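Ubiquitin-conjugating enzyme E2, putative (Trypanosoma cruzi, PDB 4DS2) probably takes part in ubiquitin conjugation as an E2 enzyme, a class that accepts activated ubiquitin on a cysteine and passes it on toward substrate proteins. Local coordinates at residues T87-T92 against T100-I105; N69-S74 against T92-P97; S96-G101 against D140-P145. All coordinates share one frame; numbering follows the deposited sequence.

Interaction 1 of 3, residues T87-T92 against T100-I105; sequences TVRFVT and TGEGGI
G103 O is approached by two donors from the edge strand. F90 N gives it a true hydrogen bond of 2.9 Å with an N-H...O angle of 160°. The donor lies in the carbonyl plane, on a lone pair. R89 CA adds a weak C-H...O contact to G103 O at 3.3 Å. A matching one runs the other way, from G103 CA to F90 O at 3.4 Å. G103 ends a type I turn that starts at T100, and it has a positive phi. The hydroxyl of T100 braces the turn. OG1 of T100 accepts from E102 N at 3.0 Å, an ST turn, and also from G104 N. In the UBC fold this loop follows the last strand of the antiparallel sheet and leads toward the region that bears the active-site cysteine in E2 enzymes. R89 stretches across the turn. Its CG is anti to the backbone N (chi1 -159°), and the extended chain carries the guanidinium over E102, whose O lies over one face, 3.8 Å from R89 NH2. The guanidinium and carboxylate planes lie 37° apart, with E102 OE1 4.1 Å from R89 NH2, beyond a salt bridge. On the buried side, I105 CD1 meets V88 CB at 4.2 Å, and I105 CG2 sits at the edge of the F90 ring. V127 of helix 120-132 touches both V88 and I105.

Interaction 2 of 3, residues N69-S74 against T92-P97; sequences NTYQLS and TPVYSP
The ring of Y71 turns one edge to the loop. V94 CG2 lies near the ring plane there, 3.8 Å from Y71 CD2, and the two side chains cross at about a right angle. The methyl CG2 of T92 comes obliquely to the ring, 4.1 Å from Y71 CD2. The ring of F132 also meets that of Y71, with planes at about 55°. The phenol OH of Y71 is hydrogen-bonded to Y64 O.

Beside the ring, T92 pairs with Q72 through two bonds. Q72 N donates to T92 OG1 at 2.9 Å and nearly straight. T92 N returns a bond to Q72 O at 3.2 Å, with the donor tilted 18° from the carbonyl plane. V91 N also bonds to Q72 O. T92 OG1 is anti to the carbonyl carbon (chi1 -61°), which keeps it beside the backbone N and lets both atoms face Q72. The hydroxyl appears to stand in for the backbone carbonyl of regular strand pairing. This holds the chain to the sheet just after strand 87-90 has ended.

Strand 70-76 lies between strands 51-57 and 87-90. Beyond strand 87-90 the loop runs toward helix 145-153, where Y95 packs on A147 and Y150.

Interaction 3 of 3, residues S96-G101 against D140-P145; sequences SPLVTG and DDDVNP
Two loops meet here by their backbones, with the CA atoms of P97 and N144 4.5 Å apart and P97 O accepting two bonds from consecutive residues. V143 N reaches P97 O at 2.9 Å, almost in line with the carbonyl bond. N144 N also lies 2.9 Å from P97 O, but 37° out of the carbonyl plane. A water makes a further bridge by donating to L98 O and to D141 O. The loop 96-101 is shaped in part by S96, whose OG accepts from L98 N at 2.8 Å in an ST turn. The sequence S96-P97-L98 lies nine residues before C106, measured from the proline. This is consistent with it standing where many E2 enzymes have the His-Pro-Asn motif. C106, probably the catalytic cysteine by analogy with other E2 enzymes, is touched by D141 and V143.

N144 points toward the other loop, its CB near S96 O. With chi1 at -176°, its amide lies along the 96-101 loop, and its OD1 caps A147 N at the start of helix 145-153. L98 CD2 lies beside both carboxylates, with D141 OD1 and D142 OD1 on adjacent sides of it. Each of these oxygens has a salt bridge of its own: D141 OD1 with R130 of helix 120-132, and D142 OD1 with R148 of helix 145-153. V143 points at the other loop, where its CG2 methyl is the branch that meets T100 CG2 and the backbone of L98 and V99. The side chains of V143 and T100 cross at about a right angle.

How the interactions relate
The contacts follow one run of chain, 87-105, as it leaves the sheet and heads toward helix 108-111. Interactions 1 and 2 have centres about 7 Å apart and share T92. Their segments alternate along the chain, in the order 69-74, 87-92, 92-97, 100-105. Interaction 3 is centred about 10 Å from interaction 1 and about 13 Å from interaction 2. It shares T100 and G101 with the former, S96 and P97 with the latter. V99 packs on F90, linking interaction 3 to the sheet side. Together they tie the loop to strand 70-76, back to strand 87-90 and across to the loop before helix 145-153. The loop so held leads to C106, probably the active-site cysteine.

Interaction 1 of 3, residues T87-T92 against T100-I105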
ATOM      1  N   THR A  87      -7.745  -5.252  -2.899  1.00 36.24           N
ATOM      2  CA  THR A  87      -6.431  -5.460  -3.446  1.00 36.31           C
ATOM      3  C   THR A  87      -5.785  -4.097  -3.499  1.00 37.23           C
ATOM      4  O   THR A  87      -6.394  -3.120  -3.937  1.00 37.51           O
ATOM      5  CB  THR A  87      -6.545  -6.092  -4.854  1.00 37.95           C
ATOM      6  OG1 THR A  87      -6.847  -7.472  -4.693  1.00 37.81           O
ATOM      7  CG2 THR A  87      -5.261  -5.969  -5.675  1.00 38.89           C
ATOM      8  N   VAL A  88      -4.557  -4.015  -3.019  1.00 39.26           N
ATOM      9  CA  VAL A  88      -3.727  -2.826  -3.259  1.00 40.73           C
ATOM     10  C   VAL A  88      -2.766  -3.097  -4.436  1.00 43.93           C
ATOM     11  O   VAL A  88      -2.303  -4.244  -4.626  1.00 43.94           O
ATOM     12  CB  VAL A  88      -3.005  -2.398  -1.973  1.00 39.83           C
ATOM     13  CG1 VAL A  88      -2.202  -1.107  -2.142  1.00 39.97           C
ATOM     14  CG2 VAL A  88      -4.044  -2.218  -0.858  1.00 38.98           C
ATOM     15  N   ARG A  89      -2.539  -2.046  -5.235  1.00 45.24           N
ATOM     16  CA  ARG A  89      -1.696  -2.090  -6.425  1.00 49.47           C
ATOM     17  C   ARG A  89      -0.925  -0.796  -6.484  1.00 48.46           C
ATOM     18  O   ARG A  89      -1.477   0.242  -6.164  1.00 49.10           O
ATOM     19  CB  ARG A  89      -2.568  -2.210  -7.658  1.00 55.43           C
ATOM     20  CG  ARG A  89      -1.917  -2.762  -8.925  1.00 62.79           C
ATOM     21  CD  ARG A  89      -2.985  -3.341  -9.856  1.00 67.23           C
ATOM     22  NE  ARG A  89      -2.516  -3.582 -11.233  1.00 72.68           N
ATOM     23  CZ  ARG A  89      -2.317  -4.789 -11.800  1.00 76.01           C
ATOM     24  NH1 ARG A  89      -2.519  -5.918 -11.120  1.00 75.40           N
ATOM     25  NH2 ARG A  89      -1.900  -4.880 -13.069  1.00 75.77           N
ATOM     26  N   PHE A  90       0.348  -0.833  -6.849  1.00 47.71           N
ATOM     27  CA  PHE A  90       1.085   0.423  -7.062  1.00 46.82           C
ATOM     28  C   PHE A  90       0.882   0.843  -8.485  1.00 47.09           C
ATOM     29  O   PHE A  90       1.117   0.016  -9.382  1.00 49.38           O
ATOM     30  CB  PHE A  90       2.563   0.257  -6.729  1.00 46.50           C
ATOM     31  CG  PHE A  90       2.802   0.167  -5.262  1.00 47.57           C
ATOM     32  CD1 PHE A  90       2.573  -1.024  -4.582  1.00 46.86           C
ATOM     33  CD2 PHE A  90       3.169   1.290  -4.527  1.00 47.82           C
ATOM     34  CE1 PHE A  90       2.751  -1.091  -3.213  1.00 46.19           C
ATOM     35  CE2 PHE A  90       3.361   1.209  -3.160  1.00 44.88           C
ATOM     36  CZ  PHE A  90       3.152   0.027  -2.506  1.00 44.77           C
ATOM     37  N   VAL A  91       0.406   2.081  -8.689  1.00 45.54           N
ATOM     38  CA  VAL A  91       0.350   2.665 -10.019  1.00 48.66           C
ATOM     39  C   VAL A  91       1.743   3.194 -10.365  1.00 48.63           C
ATOM     40  O   VAL A  91       2.188   3.017 -11.486  1.00 47.95           O
ATOM     41  CB  VAL A  91      -0.667   3.814 -10.143  1.00 50.63           C
ATOM     42  CG1 VAL A  91      -0.536   4.494 -11.508  1.00 51.31           C
ATOM     43  CG2 VAL A  91      -2.089   3.309  -9.912  1.00 50.29           C
ATOM     44  N   THR A  92       2.407   3.843  -9.398  1.00 48.73           N
ATOM     45  CA  THR A  92       3.806   4.229  -9.523  1.00 48.70           C
ATOM     46  C   THR A  92       4.679   2.975  -9.484  1.00 49.29           C
ATOM     47  O   THR A  92       4.490   2.130  -8.595  1.00 50.55           O
ATOM     48  CB  THR A  92       4.279   5.137  -8.360  1.00 48.44           C
ATOM     49  OG1 THR A  92       3.527   6.341  -8.322  1.00 48.78           O
ATOM     50  CG2 THR A  92       5.794   5.480  -8.514  1.00 47.55           C
ATOM     51  N   THR A 100       5.561  -6.464  -7.999  1.00 36.45           N
ATOM     52  CA  THR A 100       5.918  -6.892  -9.365  1.00 39.02           C
ATOM     53  C   THR A 100       6.125  -5.672 -10.308  1.00 41.89           C
ATOM     54  O   THR A 100       5.878  -4.525  -9.914  1.00 41.93           O
ATOM     55  CB  THR A 100       4.854  -7.852  -9.973  1.00 38.47           C
ATOM     56  OG1 THR A 100       3.711  -7.103 -10.417  1.00 38.44           O
ATOM     57  CG2 THR A 100       4.411  -8.898  -8.977  1.00 37.78           C
ATOM     58  N   GLY A 101       6.587  -5.914 -11.542  1.00 43.44           N
ATOM     59  CA  GLY A 101       6.606  -4.855 -12.548  1.00 46.30           C
ATOM     60  C   GLY A 101       5.213  -4.354 -12.986  1.00 50.54           C
ATOM     61  O   GLY A 101       5.098  -3.322 -13.649  1.00 51.03           O
ATOM     62  N   GLU A 102       4.152  -5.087 -12.631  1.00 53.53           N
ATOM     63  CA  GLU A 102       2.761  -4.661 -12.896  1.00 54.58           C
ATOM     64  C   GLU A 102       2.224  -3.750 -11.769  1.00 50.83           C
ATOM     65  O   GLU A 102       1.224  -3.054 -11.955  1.00 53.46           O
ATOM     66  CB  GLU A 102       1.827  -5.865 -13.136  1.00 58.72           C
ATOM     67  CG  GLU A 102       1.870  -6.345 -14.574  1.00 66.37           C
ATOM     68  CD  GLU A 102       1.013  -7.573 -14.879  1.00 70.64           C
ATOM     69  OE1 GLU A 102       0.378  -8.124 -13.946  1.00 69.94           O
ATOM     70  OE2 GLU A 102       0.989  -7.981 -16.080  1.00 78.33           O
ATOM     71  N   GLY A 103       2.915  -3.735 -10.628  1.00 45.31           N
ATOM     72  CA  GLY A 103       2.415  -3.099  -9.402  1.00 44.56           C
ATOM     73  C   GLY A 103       1.659  -4.033  -8.449  1.00 43.19           C
ATOM     74  O   GLY A 103       1.089  -3.558  -7.464  1.00 40.45           O
ATOM     75  N   GLY A 104       1.674  -5.342  -8.734  1.00 42.14           N
ATOM     76  CA  GLY A 104       0.984  -6.348  -7.938  1.00 42.50           C
ATOM     77  C   GLY A 104       1.658  -6.635  -6.599  1.00 40.57           C
ATOM     78  O   GLY A 104       2.862  -6.485  -6.460  1.00 41.19           O
ATOM     79  N   ILE A 105       0.858  -7.002  -5.608  1.00 39.29           N
ATOM     80  CA  ILE A 105       1.374  -7.632  -4.408  1.00 38.34           C
ATOM     81  C   ILE A 105       0.672  -8.994  -4.195  1.00 40.17           C
ATOM     82  O   ILE A 105      -0.465  -9.248  -4.666  1.00 40.21           O
ATOM     83  CB  ILE A 105       1.229  -6.745  -3.153  1.00 36.07           C
ATOM     84  CG1 ILE A 105      -0.244  -6.625  -2.751  1.00 35.24           C
ATOM     85  CG2 ILE A 105       1.895  -5.383  -3.346  1.00 36.37           C
ATOM     86  CD1 ILE A 105      -0.519  -5.741  -1.552  1.00 34.02           C
TER

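Interaction 2 of 3, residues N69-S74 against T92-P97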
ATOM      1  N   ASN A  69       9.093  11.835  -2.764  1.00 60.67           N
ATOM      2  CA  ASN A  69       8.355  11.552  -4.007  1.00 61.18           C
ATOM      3  C   ASN A  69       6.968  11.058  -3.665  1.00 59.31           C
ATOM      4  O   ASN A  69       6.761  10.475  -2.593  1.00 55.62           O
ATOM      5  CB  ASN A  69       9.019  10.469  -4.863  1.00 61.28           C
ATOM      6  CG  ASN A  69      10.405  10.827  -5.293  1.00 63.98           C
ATOM      7  OD1 ASN A  69      10.733  12.004  -5.468  1.00 68.81           O
ATOM      8  ND2 ASN A  69      11.231   9.806  -5.496  1.00 62.37           N
ATOM      9  N   THR A  70       6.045  11.264  -4.606  1.00 60.04           N
ATOM     10  CA  THR A  70       4.663  10.790  -4.491  1.00 57.08           C
ATOM     11  C   THR A  70       4.561   9.384  -5.060  1.00 55.28           C
ATOM     12  O   THR A  70       5.207   9.070  -6.074  1.00 57.31           O
ATOM     13  CB  THR A  70       3.674  11.724  -5.227  1.00 57.83           C
ATOM     14  OG1 THR A  70       3.306  12.792  -4.351  1.00 61.24           O
ATOM     15  CG2 THR A  70       2.400  11.007  -5.637  1.00 56.57           C
ATOM     16  N   TYR A  71       3.778   8.542  -4.381  1.00 49.61           N
ATOM     17  CA  TYR A  71       3.472   7.195  -4.838  1.00 46.03           C
ATOM     18  C   TYR A  71       1.974   7.094  -5.015  1.00 45.96           C
ATOM     19  O   TYR A  71       1.214   7.439  -4.116  1.00 44.13           O
ATOM     20  CB  TYR A  71       3.917   6.145  -3.823  1.00 43.30           C
ATOM     21  CG  TYR A  71       5.408   5.985  -3.711  1.00 42.88           C
ATOM     22  CD1 TYR A  71       6.153   6.828  -2.900  1.00 42.58           C
ATOM     23  CD2 TYR A  71       6.077   4.984  -4.408  1.00 43.04           C
ATOM     24  CE1 TYR A  71       7.523   6.690  -2.794  1.00 43.04           C
ATOM     25  CE2 TYR A  71       7.449   4.830  -4.301  1.00 44.07           C
ATOM     26  CZ  TYR A  71       8.166   5.684  -3.485  1.00 43.92           C
ATOM     27  OH  TYR A  71       9.529   5.537  -3.389  1.00 43.49           O
ATOM     28  N   GLN A  72       1.556   6.599  -6.169  1.00 47.42           N
ATOM     29  CA  GLN A  72       0.164   6.424  -6.439  1.00 47.98           C
ATOM     30  C   GLN A  72      -0.252   4.977  -6.342  1.00 48.04           C
ATOM     31  O   GLN A  72       0.419   4.088  -6.889  1.00 44.33           O
ATOM     32  CB  GLN A  72      -0.149   6.920  -7.842  1.00 52.48           C
ATOM     33  CG  GLN A  72      -0.535   8.382  -7.857  1.00 54.72           C
ATOM     34  CD  GLN A  72      -0.407   8.959  -9.211  1.00 56.42           C
ATOM     35  OE1 GLN A  72       0.698   9.158  -9.722  1.00 59.25           O
ATOM     36  NE2 GLN A  72      -1.538   9.231  -9.816  1.00 60.15           N
ATOM     37  N   LEU A  73      -1.398   4.758  -5.683  1.00 47.45           N
ATOM     38  CA  LEU A  73      -1.946   3.412  -5.498  1.00 45.56           C
ATOM     39  C   LEU A  73      -3.377   3.329  -5.935  1.00 45.76           C
ATOM     40  O   LEU A  73      -4.030   4.357  -6.105  1.00 47.47           O
ATOM     41  CB  LEU A  73      -1.868   3.022  -4.042  1.00 45.41           C
ATOM     42  CG  LEU A  73      -0.456   2.976  -3.493  1.00 46.26           C
ATOM     43  CD1 LEU A  73      -0.333   3.928  -2.314  1.00 45.17           C
ATOM     44  CD2 LEU A  73      -0.063   1.553  -3.151  1.00 48.38           C
ATOM     45  N   SER A  74      -3.836   2.087  -6.145  1.00 46.41           N
ATOM     46  CA  SER A  74      -5.241   1.730  -6.393  1.00 45.18           C
ATOM     47  C   SER A  74      -5.658   0.724  -5.361  1.00 44.41           C
ATOM     48  O   SER A  74      -5.000  -0.307  -5.198  1.00 43.30           O
ATOM     49  CB  SER A  74      -5.445   1.035  -7.750  1.00 47.91           C
ATOM     50  OG  SER A  74      -5.186   1.913  -8.816  1.00 50.76           O
ATOM     51  N   THR A  92       2.407   3.843  -9.398  1.00 48.73           N
ATOM     52  CA  THR A  92       3.806   4.229  -9.523  1.00 48.70           C
ATOM     53  C   THR A  92       4.679   2.975  -9.484  1.00 49.29           C
ATOM     54  O   THR A  92       4.490   2.130  -8.595  1.00 50.55           O
ATOM     55  CB  THR A  92       4.279   5.137  -8.360  1.00 48.44           C
ATOM     56  OG1 THR A  92       3.527   6.341  -8.322  1.00 48.78           O
ATOM     57  CG2 THR A  92       5.794   5.480  -8.514  1.00 47.55           C
ATOM     58  N   PRO A  93       5.651   2.844 -10.422  1.00 48.28           N
ATOM     59  CA  PRO A  93       6.595   1.736 -10.231  1.00 47.48           C
ATOM     60  C   PRO A  93       7.395   1.910  -8.942  1.00 46.25           C
ATOM     61  O   PRO A  93       7.622   3.049  -8.494  1.00 47.28           O
ATOM     62  CB  PRO A  93       7.511   1.810 -11.455  1.00 48.84           C
ATOM     63  CG  PRO A  93       7.376   3.205 -11.954  1.00 50.31           C
ATOM     64  CD  PRO A  93       5.951   3.609 -11.638  1.00 49.77           C
ATOM     65  N   VAL A  94       7.739   0.767  -8.347  1.00 45.19           N
ATOM     66  CA  VAL A  94       8.447   0.644  -7.065  1.00 43.17           C
ATOM     67  C   VAL A  94       9.385  -0.574  -7.190  1.00 42.94           C
ATOM     68  O   VAL A  94       8.922  -1.700  -7.500  1.00 37.99           O
ATOM     69  CB  VAL A  94       7.479   0.436  -5.861  1.00 43.00           C
ATOM     70  CG1 VAL A  94       8.254   0.398  -4.538  1.00 41.63           C
ATOM     71  CG2 VAL A  94       6.411   1.523  -5.830  1.00 45.83           C
ATOM     72  N   TYR A  95      10.702  -0.345  -7.018  1.00 41.94           N
ATOM     73  CA  TYR A  95      11.636  -1.461  -7.001  1.00 40.87           C
ATOM     74  C   TYR A  95      11.542  -2.070  -5.598  1.00 39.62           C
ATOM     75  O   TYR A  95      11.741  -1.400  -4.601  1.00 38.65           O
ATOM     76  CB  TYR A  95      13.059  -1.032  -7.380  1.00 42.44           C
ATOM     77  CG  TYR A  95      14.038  -2.188  -7.515  1.00 42.37           C
ATOM     78  CD1 TYR A  95      13.976  -3.043  -8.611  1.00 43.42           C
ATOM     79  CD2 TYR A  95      15.007  -2.445  -6.526  1.00 41.52           C
ATOM     80  CE1 TYR A  95      14.861  -4.115  -8.733  1.00 45.08           C
ATOM     81  CE2 TYR A  95      15.909  -3.510  -6.640  1.00 42.65           C
ATOM     82  CZ  TYR A  95      15.833  -4.355  -7.746  1.00 44.13           C
ATOM     83  OH  TYR A  95      16.698  -5.433  -7.900  1.00 41.29           O
ATOM     84  N   SER A  96      11.195  -3.355  -5.540  1.00 40.48           N
ATOM     85  CA  SER A  96      10.933  -4.035  -4.282  1.00 36.60           C
ATOM     86  C   SER A  96      10.818  -5.536  -4.494  1.00 36.58           C
ATOM     87  O   SER A  96      10.344  -5.982  -5.556  1.00 35.80           O
ATOM     88  CB  SER A  96       9.625  -3.520  -3.685  1.00 35.63           C
ATOM     89  OG  SER A  96       9.100  -4.422  -2.722  1.00 36.34           O
ATOM     90  N   PRO A  97      11.208  -6.322  -3.459  1.00 36.72           N
ATOM     91  CA  PRO A  97      10.910  -7.765  -3.445  1.00 36.57           C
ATOM     92  C   PRO A  97       9.409  -8.093  -3.337  1.00 34.83           C
ATOM     93  O   PRO A  97       8.989  -9.196  -3.694  1.00 33.07           O
ATOM     94  CB  PRO A  97      11.610  -8.255  -2.169  1.00 37.62           C
ATOM     95  CG  PRO A  97      12.361  -7.085  -1.589  1.00 35.81           C
ATOM     96  CD  PRO A  97      11.776  -5.864  -2.171  1.00 35.37           C
TER

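Interaction 3 of 3, residues S96-G101 against D140-P145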
ATOM      1  N   SER A  96      11.195  -3.355  -5.540  1.00 40.48           N
ATOM      2  CA  SER A  96      10.933  -4.035  -4.282  1.00 36.60           C
ATOM      3  C   SER A  96      10.818  -5.536  -4.494  1.00 36.58           C
ATOM      4  O   SER A  96      10.344  -5.982  -5.556  1.00 35.80           O
ATOM      5  CB  SER A  96       9.625  -3.520  -3.685  1.00 35.63           C
ATOM      6  OG  SER A  96       9.100  -4.422  -2.722  1.00 36.34           O
ATOM      7  N   PRO A  97      11.208  -6.322  -3.459  1.00 36.72           N
ATOM      8  CA  PRO A  97      10.910  -7.765  -3.445  1.00 36.57           C
ATOM      9  C   PRO A  97       9.409  -8.093  -3.337  1.00 34.83           C
ATOM     10  O   PRO A  97       8.989  -9.196  -3.694  1.00 33.07           O
ATOM     11  CB  PRO A  97      11.610  -8.255  -2.169  1.00 37.62           C
ATOM     12  CG  PRO A  97      12.361  -7.085  -1.589  1.00 35.81           C
ATOM     13  CD  PRO A  97      11.776  -5.864  -2.171  1.00 35.37           C
ATOM     14  N   LEU A  98       8.626  -7.135  -2.834  1.00 33.41           N
ATOM     15  CA  LEU A  98       7.203  -7.390  -2.503  1.00 34.37           C
ATOM     16  C   LEU A  98       6.216  -6.908  -3.642  1.00 34.85           C
ATOM     17  O   LEU A  98       5.026  -7.274  -3.675  1.00 34.02           O
ATOM     18  CB  LEU A  98       6.886  -6.827  -1.087  1.00 32.11           C
ATOM     19  CG  LEU A  98       7.676  -7.337   0.159  1.00 30.96           C
ATOM     20  CD1 LEU A  98       7.529  -6.361   1.329  1.00 29.96           C
ATOM     21  CD2 LEU A  98       7.260  -8.726   0.611  1.00 31.49           C
ATOM     22  N   VAL A  99       6.760  -6.173  -4.619  1.00 35.57           N
ATOM     23  CA  VAL A  99       5.982  -5.613  -5.734  1.00 35.06           C
ATOM     24  C   VAL A  99       6.487  -6.104  -7.113  1.00 35.77           C
ATOM     25  O   VAL A  99       7.685  -6.134  -7.366  1.00 36.60           O
ATOM     26  CB  VAL A  99       6.051  -4.068  -5.729  1.00 33.97           C
ATOM     27  CG1 VAL A  99       5.104  -3.499  -6.795  1.00 33.20           C
ATOM     28  CG2 VAL A  99       5.759  -3.521  -4.333  1.00 32.12           C
ATOM     29  N   THR A 100       5.561  -6.464  -7.999  1.00 36.45           N
ATOM     30  CA  THR A 100       5.918  -6.892  -9.365  1.00 39.02           C
ATOM     31  C   THR A 100       6.125  -5.672 -10.308  1.00 41.89           C
ATOM     32  O   THR A 100       5.878  -4.525  -9.914  1.00 41.93           O
ATOM     33  CB  THR A 100       4.854  -7.852  -9.973  1.00 38.47           C
ATOM     34  OG1 THR A 100       3.711  -7.103 -10.417  1.00 38.44           O
ATOM     35  CG2 THR A 100       4.411  -8.898  -8.977  1.00 37.78           C
ATOM     36  N   GLY A 101       6.587  -5.914 -11.542  1.00 43.44           N
ATOM     37  CA  GLY A 101       6.606  -4.855 -12.548  1.00 46.30           C
ATOM     38  C   GLY A 101       5.213  -4.354 -12.986  1.00 50.54           C
ATOM     39  O   GLY A 101       5.098  -3.322 -13.649  1.00 51.03           O
ATOM     40  N   ASP A 140       6.071 -14.815   3.260  1.00 41.62           N
ATOM     41  CA  ASP A 140       5.504 -15.698   2.245  1.00 41.14           C
ATOM     42  C   ASP A 140       4.893 -14.851   1.151  1.00 38.70           C
ATOM     43  O   ASP A 140       4.149 -15.361   0.336  1.00 38.16           O
ATOM     44  CB  ASP A 140       4.448 -16.601   2.903  1.00 41.83           C
ATOM     45  CG  ASP A 140       3.286 -15.808   3.500  1.00 41.80           C
ATOM     46  OD1 ASP A 140       3.413 -14.568   3.711  1.00 41.74           O
ATOM     47  OD2 ASP A 140       2.229 -16.418   3.747  1.00 41.97           O
ATOM     48  N   ASP A 141       5.237 -13.550   1.147  1.00 38.92           N
ATOM     49  CA  ASP A 141       4.623 -12.521   0.267  1.00 36.82           C
ATOM     50  C   ASP A 141       5.621 -11.874  -0.709  1.00 35.89           C
ATOM     51  O   ASP A 141       5.350 -10.828  -1.310  1.00 35.35           O
ATOM     52  CB  ASP A 141       3.884 -11.448   1.104  1.00 35.66           C
ATOM     53  CG  ASP A 141       4.761 -10.788   2.151  1.00 35.50           C
ATOM     54  OD1 ASP A 141       5.927 -11.207   2.330  1.00 35.30           O
ATOM     55  OD2 ASP A 141       4.281  -9.846   2.822  1.00 36.37           O
ATOM     56  N   ASP A 142       6.765 -12.506  -0.878  1.00 37.05           N
ATOM     57  CA  ASP A 142       7.706 -12.095  -1.908  1.00 38.65           C
ATOM     58  C   ASP A 142       7.157 -12.426  -3.285  1.00 39.40           C
ATOM     59  O   ASP A 142       6.699 -13.554  -3.495  1.00 38.07           O
ATOM     60  CB  ASP A 142       9.059 -12.776  -1.713  1.00 39.71           C
ATOM     61  CG  ASP A 142      10.056 -11.898  -0.934  1.00 39.28           C
ATOM     62  OD1 ASP A 142       9.648 -11.041  -0.090  1.00 37.42           O
ATOM     63  OD2 ASP A 142      11.258 -12.069  -1.201  1.00 37.97           O
ATOM     64  N   VAL A 143       7.166 -11.412  -4.177  1.00 39.04           N
ATOM     65  CA  VAL A 143       6.693 -11.536  -5.573  1.00 41.04           C
ATOM     66  C   VAL A 143       7.807 -11.291  -6.603  1.00 42.41           C
ATOM     67  O   VAL A 143       7.618 -11.576  -7.762  1.00 42.07           O
ATOM     68  CB  VAL A 143       5.527 -10.547  -5.918  1.00 38.50           C
ATOM     69  CG1 VAL A 143       4.387 -10.701  -4.943  1.00 36.57           C
ATOM     70  CG2 VAL A 143       6.017  -9.114  -5.943  1.00 36.67           C
ATOM     71  N   ASN A 144       8.932 -10.717  -6.169  1.00 44.02           N
ATOM     72  CA  ASN A 144      10.034 -10.303  -7.048  1.00 42.89           C
ATOM     73  C   ASN A 144      11.326 -10.814  -6.455  1.00 44.88           C
ATOM     74  O   ASN A 144      11.946 -10.127  -5.643  1.00 47.23           O
ATOM     75  CB  ASN A 144      10.060  -8.774  -7.106  1.00 41.32           C
ATOM     76  CG  ASN A 144      11.100  -8.219  -8.078  1.00 40.67           C
ATOM     77  OD1 ASN A 144      12.011  -8.913  -8.499  1.00 39.92           O
ATOM     78  ND2 ASN A 144      10.945  -6.950  -8.441  1.00 39.26           N
ATOM     79  N   PRO A 145      11.741 -12.037  -6.824  1.00 47.40           N
ATOM     80  CA  PRO A 145      12.886 -12.638  -6.147  1.00 48.71           C
ATOM     81  C   PRO A 145      14.272 -12.100  -6.602  1.00 51.47           C
ATOM     82  O   PRO A 145      15.252 -12.238  -5.866  1.00 57.07           O
ATOM     83  CB  PRO A 145      12.723 -14.126  -6.441  1.00 49.11           C
ATOM     84  CG  PRO A 145      12.012 -14.170  -7.737  1.00 50.50           C
ATOM     85  CD  PRO A 145      11.146 -12.945  -7.811  1.00 48.98           C
TER
HETATM   86  O   HOH W   1       3.689  -8.939  -2.060  1.00 24.78           O